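Local structure of alpha-L-rhamnosidase (Streptomyces avermitilis, 3W5M) at residues M507-L513 with S586-M592. The protein hydrolyses terminal non-reducing alpha-L-rhamnose from citrus flavonoids and gum arabic, and also binds L-rhamnose through a calcium-dependent carbohydrate-binding module. Numbering follows the deposited sequence.
Sequences MVGSVRL and SVTGRVM
T588 covers one face of the R512 guanidinium, its CB 4.0 Å from R512 NH2, while R590 CD approaches the same group obliquely. The R590 guanidinium stands 70° from that plane; M592 CE rests on one of its faces near the rim, 3.8 Å above the plane, and R590 NH2 gives S510 OG a weak, bent bond (2.8 Å, 123°) besides serving P563 O. R590 reaches S510 because its chain, extended at chi2, bends at chi3 (-57°). With R590 replaced by an alanine, S510 OG and P563 O would probably lose their shared donor, and the M592 methyl the flat group it packs on. R512 NH2 and NH1 form salt bridges with E485 and E562, whose carboxylates probably offset the like charge of the two neighbouring arginines.

On the other face of the sheet V511 CB meets V587 CG1 at 3.8 Å, and the sulfur of M507 lies over glycine, SD to G589 CA 3.7 Å, where a CB would clash. R512 and T588 exchange both backbone bonds, R512 N to T588 O being 2.8 Å. A water joins R512 O to T588 OG1.

At G509, whose backbone angles call for glycine, the chain turns a corner: 506-508 pairs with 568-570, whereas 510-515 runs antiparallel between 587-594 and 559-561 at the margin of a large mixed sheet, both segments lying in the concanavalin-like region, with 480-493 flanking 587-594.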
# COMPACT_ATOMS: atom_id res chain seq x y z
N MET A 507 -6.36 8.12 8.88
CA MET A 507 -5.20 8.36 8.04
C MET A 507 -4.25 7.16 8.09
O MET A 507 -4.44 6.19 8.87
CB MET A 507 -4.45 9.63 8.51
CG MET A 507 -3.96 9.51 9.95
SD MET A 507 -2.46 10.49 10.26
CE MET A 507 -1.20 9.36 9.61
N VAL A 508 -3.22 7.19 7.24
CA VAL A 508 -2.25 6.10 7.21
C VAL A 508 -0.86 6.69 7.25
O VAL A 508 -0.55 7.61 6.47
CB VAL A 508 -2.40 5.22 5.94
CG1 VAL A 508 -1.38 4.08 5.94
CG2 VAL A 508 -3.81 4.66 5.87
N GLY A 509 -0.03 6.13 8.13
CA GLY A 509 1.32 6.70 8.37
C GLY A 509 1.69 6.46 9.81
O GLY A 509 1.47 5.37 10.36
N SER A 510 2.29 7.46 10.46
CA SER A 510 2.67 7.28 11.86
C SER A 510 2.76 8.68 12.48
O SER A 510 2.66 9.67 11.77
CB SER A 510 4.01 6.51 11.99
OG SER A 510 5.05 7.15 11.30
N VAL A 511 2.98 8.78 13.78
CA VAL A 511 2.90 10.08 14.42
C VAL A 511 4.28 10.69 14.69
O VAL A 511 5.29 10.01 14.60
CB VAL A 511 2.05 10.02 15.71
CG1 VAL A 511 0.78 9.23 15.45
CG2 VAL A 511 2.83 9.45 16.88
N ARG A 512 4.30 11.97 14.97
CA ARG A 512 5.42 12.59 15.67
C ARG A 512 4.95 12.81 17.09
O ARG A 512 3.87 13.42 17.30
CB ARG A 512 5.77 13.93 15.04
CG ARG A 512 6.79 14.72 15.87
CD ARG A 512 7.43 15.86 15.08
NE ARG A 512 6.44 16.85 14.68
CZ ARG A 512 5.98 16.98 13.44
NH1 ARG A 512 6.42 16.19 12.47
NH2 ARG A 512 5.07 17.91 13.18
N LEU A 513 5.74 12.32 18.05
CA LEU A 513 5.48 12.49 19.47
C LEU A 513 6.47 13.52 19.99
O LEU A 513 7.68 13.40 19.70
CB LEU A 513 5.71 11.16 20.18
CG LEU A 513 5.66 11.11 21.70
CD1 LEU A 513 4.24 11.41 22.22
CD2 LEU A 513 6.18 9.78 22.21
N SER A 586 1.27 17.35 21.37
CA SER A 586 2.10 16.18 21.69
C SER A 586 2.15 15.13 20.58
O SER A 586 3.09 14.34 20.52
CB SER A 586 1.60 15.49 22.95
OG SER A 586 1.59 16.44 24.01
N VAL A 587 1.11 15.09 19.76
CA VAL A 587 0.94 14.04 18.73
C VAL A 587 0.46 14.69 17.42
O VAL A 587 -0.54 15.41 17.38
CB VAL A 587 -0.03 12.93 19.20
CG1 VAL A 587 -0.30 11.90 18.10
CG2 VAL A 587 0.51 12.21 20.43
N THR A 588 1.18 14.41 16.32
CA THR A 588 0.80 14.93 15.00
C THR A 588 0.88 13.75 14.05
O THR A 588 1.90 13.08 14.04
CB THR A 588 1.76 16.04 14.57
OG1 THR A 588 1.77 17.08 15.59
CG2 THR A 588 1.36 16.64 13.24
N GLY A 589 -0.17 13.50 13.28
CA GLY A 589 -0.09 12.42 12.29
C GLY A 589 0.72 12.82 11.08
O GLY A 589 0.63 13.97 10.61
N ARG A 590 1.51 11.87 10.54
CA ARG A 590 2.27 12.14 9.32
C ARG A 590 1.70 11.20 8.28
O ARG A 590 1.89 10.00 8.37
CB ARG A 590 3.76 11.91 9.53
CG ARG A 590 4.33 12.84 10.62
CD ARG A 590 5.80 12.55 10.90
NE ARG A 590 5.98 11.16 11.29
CZ ARG A 590 7.04 10.40 11.00
NH1 ARG A 590 8.09 10.87 10.30
NH2 ARG A 590 7.05 9.13 11.42
N VAL A 591 0.95 11.76 7.34
CA VAL A 591 0.22 10.98 6.31
C VAL A 591 1.22 10.57 5.21
O VAL A 591 1.83 11.44 4.59
CB VAL A 591 -0.88 11.86 5.70
CG1 VAL A 591 -1.62 11.13 4.57
CG2 VAL A 591 -1.87 12.28 6.79
N MET A 592 1.36 9.26 4.99
CA MET A 592 2.32 8.71 4.03
C MET A 592 1.63 7.93 2.94
O MET A 592 0.76 7.13 3.24
CB MET A 592 3.25 7.74 4.74
CG MET A 592 4.18 8.44 5.69
SD MET A 592 5.15 7.25 6.65
CE MET A 592 5.81 8.38 7.89
O HOH W 1 3.75 16.28 17.74